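Prohead core protein protease (PDB 5JBL) is a serine protease of the phage T4 prohead core that, once activated by autocatalytic cleavage, processes prohead proteins after L/I-X-E motifs and so makes room for the DNA. Local coordinates at residues C[123-127]-C[128-132]; C[137-140]-C[141-144]; C[86-90]-C[91-95]; C[99-102]-C[103-107]. The protein carries 3 engineered substitutions. All coordinates share one frame; numbering follows the deposited sequence.

Interaction 1 (C[123-127]-C[128-132]); sequences WWKGN and DVYGR
Trp123 sets its CG between the backbone N and the carbonyl carbon, chi1 62°, and this lays the indole over the start of the Tyr130 side chain. Tyr130 CB sits over one face of the indole, 3.4 Å from Trp123 CE2, as a CH-pi contact. A chi1 of -80° sets the course of the Tyr130 ring. The two rings run nearly parallel but are slid apart and barely overlap. The far rim of the indole continues onto Gly131, with Trp123 CZ3 3.6 Å from Gly131 CA. Lys125 CB packs obliquely against Tyr130 CE1 at 3.7 Å.

On the other face of the hairpin, Val129 CG2 stands over the six-membered ring of Trp124, 3.6 Å from Trp124 CH2. The same indole also rests on Leu81 and Val85 of helix 78-93.

The strands pair antiparallel and are joined by a type II' turn from Lys125 to Asp128, a tight beta hairpin with Gly126 at positive phi. Trp123 and Tyr130 exchange two hydrogen bonds, with Tyr130 N to Trp123 O at 2.6 Å. Lys125 and Asp128 exchange two more. Lys125 N to Asp128 O is 2.9 Å, and Asp128 N to Lys125 O is longer at 3.2 Å. Backbone bonds thus fix the register, apolar and CH-pi contacts cover the two faces, and polar links from Asp128 to Gln65 and Gly126 O to Lys78 tie down the tip.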
loop_
_atom_site.group_PDB
_atom_site.type_symbol
_atom_site.label_atom_id
_atom_site.label_comp_id
_atom_site.label_asym_id
_atom_site.label_seq_id
_atom_site.Cartn_x
_atom_site.Cartn_y
_atom_site.Cartn_z
ATOM N N TRP C 123 -19.735 18.902 -21.457
ATOM C CA TRP C 123 -20.619 19.662 -22.330
ATOM C C TRP C 123 -22.056 19.414 -21.901
ATOM O O TRP C 123 -22.345 18.464 -21.169
ATOM C CB TRP C 123 -20.391 19.300 -23.809
ATOM C CG TRP C 123 -20.667 17.853 -24.173
ATOM C CD1 TRP C 123 -21.807 17.356 -24.734
ATOM C CD2 TRP C 123 -19.772 16.737 -24.031
ATOM N NE1 TRP C 123 -21.686 16.000 -24.931
ATOM C CE2 TRP C 123 -20.450 15.595 -24.507
ATOM C CE3 TRP C 123 -18.470 16.593 -23.542
ATOM C CZ2 TRP C 123 -19.870 14.327 -24.513
ATOM C CZ3 TRP C 123 -17.897 15.329 -23.531
ATOM C CH2 TRP C 123 -18.598 14.212 -24.011
ATOM N N TRP C 124 -22.945 20.308 -22.327
ATOM C CA TRP C 124 -24.364 20.228 -21.990
ATOM C C TRP C 124 -25.161 19.564 -23.112
ATOM O O TRP C 124 -24.874 19.750 -24.296
ATOM C CB TRP C 124 -24.945 21.618 -21.701
ATOM C CG TRP C 124 -24.579 22.193 -20.348
ATOM C CD1 TRP C 124 -23.480 22.948 -20.052
ATOM C CD2 TRP C 124 -25.326 22.076 -19.118
ATOM N NE1 TRP C 124 -23.490 23.308 -18.716
ATOM C CE2 TRP C 124 -24.609 22.783 -18.121
ATOM C CE3 TRP C 124 -26.517 21.433 -18.761
ATOM C CZ2 TRP C 124 -25.045 22.868 -16.801
ATOM C CZ3 TRP C 124 -26.957 21.528 -17.446
ATOM C CH2 TRP C 124 -26.222 22.241 -16.480
ATOM N N LYS C 125 -26.163 18.784 -22.731
ATOM C CA LYS C 125 -27.129 18.229 -23.676
ATOM C C LYS C 125 -28.486 18.312 -22.977
ATOM O O LYS C 125 -28.821 17.451 -22.157
ATOM C CB LYS C 125 -26.765 16.800 -24.068
ATOM C CG LYS C 125 -27.859 16.026 -24.792
ATOM C CD LYS C 125 -27.797 16.220 -26.292
ATOM C CE LYS C 125 -26.582 15.524 -26.889
ATOM N NZ LYS C 125 -26.561 15.648 -28.370
ATOM N N GLY C 126 -29.246 19.360 -23.278
ATOM C CA GLY C 126 -30.473 19.605 -22.525
ATOM C C GLY C 126 -30.149 19.968 -21.084
ATOM O O GLY C 126 -29.349 20.874 -20.811
ATOM N N ASN C 127 -30.751 19.241 -20.142
ATOM C CA ASN C 127 -30.522 19.480 -18.724
ATOM C C ASN C 127 -29.426 18.600 -18.145
ATOM O O ASN C 127 -29.215 18.624 -16.924
ATOM C CB ASN C 127 -31.824 19.272 -17.940
ATOM C CG ASN C 127 -32.843 20.366 -18.211
ATOM O OD1 ASN C 127 -32.480 21.518 -18.441
ATOM N ND2 ASN C 127 -34.122 20.003 -18.223
ATOM N N ASP C 128 -28.706 17.858 -18.984
ATOM C CA ASP C 128 -27.689 16.922 -18.529
ATOM C C ASP C 128 -26.301 17.420 -18.893
ATOM O O ASP C 128 -26.082 17.912 -20.001
ATOM C CB ASP C 128 -27.910 15.539 -19.138
ATOM C CG ASP C 128 -29.175 14.887 -18.624
ATOM O OD1 ASP C 128 -29.553 15.159 -17.463
ATOM O OD2 ASP C 128 -29.798 14.115 -19.375
ATOM N N VAL C 129 -25.358 17.254 -17.967
ATOM C CA VAL C 129 -23.959 17.581 -18.209
ATOM C C VAL C 129 -23.272 16.285 -18.614
ATOM O O VAL C 129 -23.216 15.337 -17.828
ATOM C CB VAL C 129 -23.303 18.203 -16.969
ATOM C CG1 VAL C 129 -21.914 18.710 -17.313
ATOM C CG2 VAL C 129 -24.175 19.322 -16.421
ATOM N N TYR C 130 -22.780 16.216 -19.849
ATOM C CA TYR C 130 -22.004 15.064 -20.278
ATOM C C TYR C 130 -20.520 15.343 -20.095
ATOM O O TYR C 130 -20.088 16.492 -20.024
ATOM C CB TYR C 130 -22.288 14.728 -21.747
ATOM C CG TYR C 130 -23.572 13.957 -21.948
ATOM C CD1 TYR C 130 -24.809 14.588 -21.834
ATOM C CD2 TYR C 130 -23.554 12.589 -22.212
ATOM C CE1 TYR C 130 -25.994 13.885 -22.009
ATOM C CE2 TYR C 130 -24.728 11.879 -22.379
ATOM C CZ TYR C 130 -25.947 12.535 -22.282
ATOM O OH TYR C 130 -27.116 11.831 -22.451
ATOM N N GLY C 131 -19.728 14.279 -20.024
ATOM C CA GLY C 131 -18.300 14.518 -20.016
ATOM C C GLY C 131 -17.547 13.282 -20.447
ATOM O O GLY C 131 -18.108 12.195 -20.597
ATOM N N ARG C 132 -16.251 13.462 -20.631
ATOM C CA ARG C 132 -15.365 12.357 -20.957
ATOM C C ARG C 132 -14.229 12.362 -19.949
ATOM O O ARG C 132 -13.598 13.400 -19.728
ATOM C CB ARG C 132 -14.836 12.476 -22.396
ATOM C CG ARG C 132 -14.073 11.248 -22.854
ATOM C CD ARG C 132 -13.610 11.365 -24.302
ATOM N NE ARG C 132 -12.417 12.190 -24.401
ATOM C CZ ARG C 132 -12.413 13.451 -24.820
ATOM N NH1 ARG C 132 -13.547 14.039 -25.189
ATOM N NH2 ARG C 132 -11.271 14.125 -24.874
#

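Interaction 2 (C[137-140]-C[141-144]); sequences EGDH and GPGD
The carboxylates of Asp139 and Asp144 accept hydrogen bonds from backbone N-H groups across the turn between the 137-140 loop and the start of helix 142-151. Asp139 OD1 accepts from Gly141 N at 2.9 Å and from Asp144 N at 3.0 Å. These donors reach it from opposite faces of the carboxylate plane, Gly141 N from well above it. Asp139 OD2 offers its syn lone pair to Gly143 N at 2.9 Å. A chi1 of 65° turns the group in over the helix end. Asp144 reaches back to the loop. Its OD1 takes Gly138 N at 2.8 Å, and its OD2 takes His140 N at 2.9 Å from above the carboxylate plane.

Gly141 is the N-cap residue. The bonds from Gly143 N and Asp144 N hold the Asp139 carboxylate by the first turn of the helix, whose N-terminal end would probably stabilise its negative charge. The whole stretch belongs to the homomultimerization region.

Among the charged groups, Asp139 OD1 and Asp144 OD2 come within 3.5 Å of each other. Asp139 OD2 also forms a salt bridge with Lys145 of a neighbouring subunit. Glu137 OE1 pairs with Arg151 of its own chain. A water bridges Glu137 OE1 (2.8 Å) and Asp144 OD1 (2.6 Å).

In aromatic contacts, the His140 ring meets His140 of two neighbouring subunits edge-to-face.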
loop_
_atom_site.group_PDB
_atom_site.type_symbol
_atom_site.label_atom_id
_atom_site.label_comp_id
_atom_site.label_asym_id
_atom_site.label_seq_id
_atom_site.Cartn_x
_atom_site.Cartn_y
_atom_site.Cartn_z
ATOM N N GLU C 137 -3.755 5.246 -15.783
ATOM C CA GLU C 137 -3.166 3.915 -15.735
ATOM C C GLU C 137 -1.657 3.997 -15.557
ATOM O O GLU C 137 -1.027 4.986 -15.949
ATOM C CB GLU C 137 -3.496 3.121 -16.990
ATOM C CG GLU C 137 -4.982 2.780 -17.097
ATOM C CD GLU C 137 -5.224 1.734 -18.155
ATOM O OE1 GLU C 137 -4.903 0.550 -17.878
ATOM O OE2 GLU C 137 -5.676 2.093 -19.268
ATOM N N GLY C 138 -1.085 2.933 -14.990
ATOM C CA GLY C 138 0.341 2.850 -14.736
ATOM C C GLY C 138 0.789 3.390 -13.396
ATOM O O GLY C 138 1.997 3.519 -13.168
ATOM N N ASP C 139 -0.138 3.706 -12.498
ATOM C CA ASP C 139 0.209 4.372 -11.253
ATOM C C ASP C 139 0.412 3.419 -10.090
ATOM O O ASP C 139 0.810 3.870 -9.016
ATOM C CB ASP C 139 -0.873 5.400 -10.882
ATOM C CG ASP C 139 -2.218 4.758 -10.566
ATOM O OD1 ASP C 139 -2.421 3.568 -10.884
ATOM O OD2 ASP C 139 -3.084 5.456 -9.983
ATOM N N HIS C 140 0.147 2.120 -10.283
ATOM C CA HIS C 140 0.140 1.140 -9.199
ATOM C C HIS C 140 -0.707 1.616 -8.027
ATOM O O HIS C 140 -0.416 1.309 -6.874
ATOM C CB HIS C 140 1.562 0.790 -8.744
ATOM C CG HIS C 140 2.405 0.192 -9.828
ATOM N ND1 HIS C 140 2.354 -1.147 -10.155
ATOM C CD2 HIS C 140 3.299 0.751 -10.678
ATOM C CE1 HIS C 140 3.189 -1.389 -11.150
ATOM N NE2 HIS C 140 3.775 -0.255 -11.485
ATOM N N GLY C 141 -1.784 2.341 -8.321
ATOM C CA GLY C 141 -2.636 2.872 -7.290
ATOM C C GLY C 141 -4.087 2.834 -7.719
ATOM O O GLY C 141 -4.537 1.907 -8.407
ATOM N N PRO C 142 -4.847 3.856 -7.321
ATOM C CA PRO C 142 -6.287 3.862 -7.618
ATOM C C PRO C 142 -6.618 3.873 -9.092
ATOM O O PRO C 142 -7.673 3.356 -9.475
ATOM C CB PRO C 142 -6.777 5.150 -6.937
ATOM C CG PRO C 142 -5.766 5.376 -5.827
ATOM C CD PRO C 142 -4.454 4.944 -6.406
ATOM N N GLY C 143 -5.791 4.479 -9.942
ATOM C CA GLY C 143 -6.109 4.436 -11.360
ATOM C C GLY C 143 -6.068 3.019 -11.911
ATOM O O GLY C 143 -6.978 2.576 -12.622
ATOM N N ASP C 144 -4.986 2.293 -11.610
ATOM C CA ASP C 144 -4.881 0.898 -12.031
ATOM C C ASP C 144 -5.959 0.043 -11.400
ATOM O O ASP C 144 -6.423 -0.915 -12.022
ATOM C CB ASP C 144 -3.503 0.331 -11.670
ATOM C CG ASP C 144 -2.444 0.662 -12.698
ATOM O OD1 ASP C 144 -2.809 0.973 -13.869
ATOM O OD2 ASP C 144 -1.238 0.579 -12.344
HETATM O O HOH W 1 -3.393 -0.643 -15.884
#

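Interaction 3 (C[86-90]-C[91-95]); sequences KDYIN and EQVLT
Tyr88 and Gln92 share one water. It lies 2.7 Å from Tyr88 OH, at the edge of the ring and in its plane, and 2.7 Å from Gln92 OE1. Both side chains have further polar partners: Tyr88 OH bonds to Gly185 N, and Gln92 NE2 to Thr183 O. Gln92 CB lies over one face of the Tyr88 ring, and the amide plane is turned 53° from that of the ring. Tyr88 CG is anti to the backbone N, chi1 178°, which swings the ring along the helix to Val93. There Val93 CG2 meets Tyr88 CE1 at 3.5 Å.

The backbone carbonyls are also taken up. Asp87 O accepts from Glu91 N at 2.7 Å. Tyr88 O accepts twice, from Gln92 N at 2.8 Å and from Val93 N at 3.2 Å. Ile89 O receives a nearly straight bond from Leu94 N at 2.9 Å. Thr95 OG1 donates to Glu91 O at 2.7 Å, approaching from above the carbonyl plane.

The change from i+4 to i+5 bonding marks a pi-type turn near the C-terminal end of helix 78-93, which packs through Tyr88 and Val93 against strand 115-125.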
loop_
_atom_site.group_PDB
_atom_site.type_symbol
_atom_site.label_atom_id
_atom_site.label_comp_id
_atom_site.label_asym_id
_atom_site.label_seq_id
_atom_site.Cartn_x
_atom_site.Cartn_y
_atom_site.Cartn_z
ATOM N N LYS C 86 -19.384 26.017 -15.796
ATOM C CA LYS C 86 -18.514 26.925 -16.545
ATOM C C LYS C 86 -17.256 27.264 -15.752
ATOM O O LYS C 86 -16.144 27.225 -16.283
ATOM C CB LYS C 86 -19.277 28.202 -16.903
ATOM C CG LYS C 86 -18.429 29.273 -17.577
ATOM C CD LYS C 86 -19.286 30.180 -18.454
ATOM C CE LYS C 86 -19.875 29.425 -19.642
ATOM N NZ LYS C 86 -20.727 30.305 -20.489
ATOM N N ASP C 87 -17.412 27.584 -14.468
ATOM C CA ASP C 87 -16.250 27.914 -13.651
ATOM C C ASP C 87 -15.340 26.709 -13.475
ATOM O O ASP C 87 -14.113 26.840 -13.491
ATOM C CB ASP C 87 -16.707 28.442 -12.290
ATOM C CG ASP C 87 -17.279 29.858 -12.368
ATOM O OD1 ASP C 87 -17.044 30.549 -13.391
ATOM O OD2 ASP C 87 -17.961 30.278 -11.401
ATOM N N TYR C 88 -15.925 25.525 -13.304
ATOM C CA TYR C 88 -15.126 24.320 -13.149
ATOM C C TYR C 88 -14.376 23.987 -14.435
ATOM O O TYR C 88 -13.213 23.555 -14.389
ATOM C CB TYR C 88 -16.039 23.173 -12.715
ATOM C CG TYR C 88 -15.352 21.840 -12.568
ATOM C CD1 TYR C 88 -15.384 20.909 -13.601
ATOM C CD2 TYR C 88 -14.669 21.513 -11.406
ATOM C CE1 TYR C 88 -14.751 19.674 -13.476
ATOM C CE2 TYR C 88 -14.048 20.288 -11.274
ATOM C CZ TYR C 88 -14.098 19.367 -12.315
ATOM O OH TYR C 88 -13.495 18.120 -12.175
ATOM N N ILE C 89 -15.022 24.177 -15.593
ATOM C CA ILE C 89 -14.329 23.985 -16.869
ATOM C C ILE C 89 -13.158 24.949 -16.981
ATOM O O ILE C 89 -12.047 24.563 -17.361
ATOM C CB ILE C 89 -15.299 24.142 -18.055
ATOM C CG1 ILE C 89 -16.281 22.961 -18.120
ATOM C CG2 ILE C 89 -14.525 24.269 -19.368
ATOM C CD1 ILE C 89 -17.463 23.168 -19.097
ATOM N N ASN C 90 -13.378 26.219 -16.634
ATOM C CA ASN C 90 -12.297 27.196 -16.756
ATOM C C ASN C 90 -11.200 26.973 -15.721
ATOM O O ASN C 90 -10.014 27.166 -16.018
ATOM C CB ASN C 90 -12.850 28.610 -16.635
ATOM C CG ASN C 90 -13.611 29.035 -17.865
ATOM O OD1 ASN C 90 -13.341 28.550 -18.965
ATOM N ND2 ASN C 90 -14.565 29.945 -17.692
ATOM N N GLU C 91 -11.576 26.612 -14.498
ATOM C CA GLU C 91 -10.604 26.510 -13.420
ATOM C C GLU C 91 -9.889 25.163 -13.385
ATOM O O GLU C 91 -8.726 25.099 -12.974
ATOM C CB GLU C 91 -11.302 26.760 -12.086
ATOM C CG GLU C 91 -11.671 28.226 -11.864
ATOM C CD GLU C 91 -12.707 28.415 -10.761
ATOM O OE1 GLU C 91 -13.540 29.341 -10.880
ATOM O OE2 GLU C 91 -12.692 27.638 -9.783
ATOM N N GLN C 92 -10.538 24.083 -13.805
ATOM C CA GLN C 92 -9.930 22.767 -13.625
ATOM C C GLN C 92 -9.787 21.977 -14.915
ATOM O O GLN C 92 -8.713 21.410 -15.170
ATOM C CB GLN C 92 -10.732 21.954 -12.606
ATOM C CG GLN C 92 -10.669 22.506 -11.190
ATOM C CD GLN C 92 -10.968 21.443 -10.148
ATOM O OE1 GLN C 92 -10.541 20.288 -10.282
ATOM N NE2 GLN C 92 -11.712 21.820 -9.105
ATOM N N VAL C 93 -10.830 21.902 -15.741
ATOM C CA VAL C 93 -10.755 21.040 -16.922
ATOM C C VAL C 93 -9.727 21.575 -17.911
ATOM O O VAL C 93 -8.789 20.865 -18.296
ATOM C CB VAL C 93 -12.141 20.897 -17.575
ATOM C CG1 VAL C 93 -12.043 20.016 -18.825
ATOM C CG2 VAL C 93 -13.144 20.313 -16.566
ATOM N N LEU C 94 -9.864 22.847 -18.313
ATOM C CA LEU C 94 -8.967 23.421 -19.310
ATOM C C LEU C 94 -7.548 23.627 -18.781
ATOM O O LEU C 94 -6.608 23.754 -19.579
ATOM C CB LEU C 94 -9.549 24.750 -19.820
ATOM C CG LEU C 94 -10.871 24.549 -20.571
ATOM C CD1 LEU C 94 -11.461 25.873 -21.096
ATOM C CD2 LEU C 94 -10.681 23.524 -21.703
ATOM N N THR C 95 -7.370 23.702 -17.465
ATOM C CA THR C 95 -6.040 23.824 -16.875
ATOM C C THR C 95 -5.400 22.470 -16.588
ATOM O O THR C 95 -4.284 22.429 -16.045
ATOM C CB THR C 95 -6.113 24.639 -15.581
ATOM O OG1 THR C 95 -6.959 23.957 -14.649
ATOM C CG2 THR C 95 -6.703 26.031 -15.854
HETATM O O HOH W 2 -11.695 17.872 -10.129
#

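Interaction 4 (C[99-102]-C[103-107]); sequences LGEL and NAPPR. Engineered in segment 103-107: Ala104 (natural residue His).
Glu101 and Arg107 meet in an end-on salt bridge, two nitrogens to two oxygens. Arg107 NH1 donates to Glu101 OE2 at 2.8 Å, and Arg107 NH2 donates to Glu101 OE1 at 2.9 Å. Each oxygen uses its syn lone pair. The NH1 bond is the straighter, at 165°, and OE2 lies in the guanidinium plane. OE1 is tilted somewhat from it. Carboxylate and guanidinium are nearly coplanar, 23° apart, although the two side chains cross at about a right angle.

The Arg107 conformation explains the reach. Its CG sits between the backbone N and the carbonyl carbon, chi1 41°, and the chain then runs extended from CG to NE. This carries the guanidinium back under Pro105. Pro105 CG lies 3.3 Å above the guanidinium plane, over its centre, and is also 3.5 Å from Glu101 OE1. The Glu101 chain is extended beyond CG.

The loop belongs to the active site of this serine protease. Ala104, an engineered residue that replaces the natural histidine, is an active-site position. It packs on Ala159, the other active-site position and also changed here. Pro106 is the centre of an inverse gamma turn that brings the chain round to Arg107.

Glu101 OE2 is shared, with a second salt bridge to Arg161 and a bond from Asp111 N. Asn103 ND2 bonds to Asp111 of a neighbouring subunit. Leu102 packs on Met113 of that same subunit.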
loop_
_atom_site.group_PDB
_atom_site.type_symbol
_atom_site.label_atom_id
_atom_site.label_comp_id
_atom_site.label_asym_id
_atom_site.label_seq_id
_atom_site.Cartn_x
_atom_site.Cartn_y
_atom_site.Cartn_z
ATOM N N LEU C 99 -8.917 16.271 -11.746
ATOM C CA LEU C 99 -8.764 14.918 -11.240
ATOM C C LEU C 99 -9.991 14.474 -10.447
ATOM O O LEU C 99 -10.742 15.281 -9.888
ATOM C CB LEU C 99 -7.523 14.827 -10.346
ATOM C CG LEU C 99 -6.227 15.274 -11.022
ATOM C CD1 LEU C 99 -5.027 15.214 -10.074
ATOM C CD2 LEU C 99 -5.981 14.400 -12.253
ATOM N N GLY C 100 -10.184 13.151 -10.393
ATOM C CA GLY C 100 -11.164 12.572 -9.505
ATOM C C GLY C 100 -10.620 11.287 -8.918
ATOM O O GLY C 100 -9.629 10.755 -9.396
ATOM N N GLU C 101 -11.311 10.784 -7.892
ATOM C CA GLU C 101 -10.821 9.679 -7.085
ATOM C C GLU C 101 -11.717 8.460 -7.252
ATOM O O GLU C 101 -12.748 8.501 -7.915
ATOM C CB GLU C 101 -10.737 10.089 -5.612
ATOM C CG GLU C 101 -9.871 11.338 -5.388
ATOM C CD GLU C 101 -9.727 11.749 -3.914
ATOM O OE1 GLU C 101 -9.806 10.882 -3.014
ATOM O OE2 GLU C 101 -9.528 12.958 -3.647
ATOM N N LEU C 102 -11.299 7.363 -6.640
ATOM C CA LEU C 102 -12.113 6.162 -6.525
ATOM C C LEU C 102 -12.655 6.151 -5.101
ATOM O O LEU C 102 -11.867 6.149 -4.153
ATOM C CB LEU C 102 -11.281 4.911 -6.822
ATOM C CG LEU C 102 -11.933 3.526 -6.671
ATOM C CD1 LEU C 102 -13.178 3.442 -7.533
ATOM C CD2 LEU C 102 -10.938 2.451 -7.092
ATOM N N ASN C 103 -13.993 6.196 -4.969
ATOM C CA ASN C 103 -14.742 6.542 -3.752
ATOM C C ASN C 103 -14.775 8.050 -3.568
ATOM O O ASN C 103 -13.756 8.721 -3.774
ATOM C CB ASN C 103 -14.150 5.900 -2.490
ATOM C CG ASN C 103 -14.261 4.399 -2.502
ATOM O OD1 ASN C 103 -15.244 3.850 -2.996
ATOM N ND2 ASN C 103 -13.246 3.721 -1.968
ATOM N N ALA C 104 -15.926 8.595 -3.163
ATOM C CA ALA C 104 -16.033 10.026 -2.926
ATOM C C ALA C 104 -15.749 10.288 -1.451
ATOM O O ALA C 104 -16.583 9.952 -0.600
ATOM C CB ALA C 104 -17.410 10.543 -3.317
ATOM N N PRO C 105 -14.616 10.882 -1.106
ATOM C CA PRO C 105 -14.275 11.094 0.300
ATOM C C PRO C 105 -14.954 12.341 0.840
ATOM O O PRO C 105 -15.409 13.202 0.067
ATOM C CB PRO C 105 -12.750 11.264 0.251
ATOM C CG PRO C 105 -12.518 11.940 -1.070
ATOM C CD PRO C 105 -13.553 11.347 -2.018
ATOM N N PRO C 106 -15.052 12.481 2.168
ATOM C CA PRO C 106 -15.727 13.658 2.737
ATOM C C PRO C 106 -14.841 14.900 2.764
ATOM O O PRO C 106 -14.545 15.470 3.810
ATOM C CB PRO C 106 -16.099 13.166 4.141
ATOM C CG PRO C 106 -14.958 12.263 4.504
ATOM C CD PRO C 106 -14.562 11.567 3.220
ATOM N N ARG C 107 -14.353 15.299 1.598
ATOM C CA ARG C 107 -13.572 16.522 1.507
ATOM C C ARG C 107 -13.852 17.130 0.146
ATOM O O ARG C 107 -14.322 16.449 -0.767
ATOM C CB ARG C 107 -12.080 16.288 1.769
ATOM C CG ARG C 107 -11.513 15.059 1.154
ATOM C CD ARG C 107 -10.045 14.819 1.563
ATOM N NE ARG C 107 -9.671 13.464 1.165
ATOM C CZ ARG C 107 -9.465 13.093 -0.094
ATOM N NH1 ARG C 107 -9.592 13.988 -1.075
ATOM N NH2 ARG C 107 -9.161 11.824 -0.375
#

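How the interactions relate
The four contacts follow one another along the chain in the order interaction 3, 4, 1, 2. Interaction 4 holds the active-site position Ala104, and the Pro105 side chain is about 8 Å from that of Ala159. The Tyr88 side chain of interaction 3 is about 11 Å from the side chain of Ala159. Only three residues separate interactions 3 and 4 along the chain; their centres are about 18 Å apart. Interactions 1 and 4 reach the same antiparallel sheet through neighbouring strands, with centres about 21 Å apart. Interaction 2 touches interaction 4, Pro142 O lying 4.1 Å from Leu102 CD2. Both also contact the same neighbouring subunit, linking the pentamer interface to the catalytic loop.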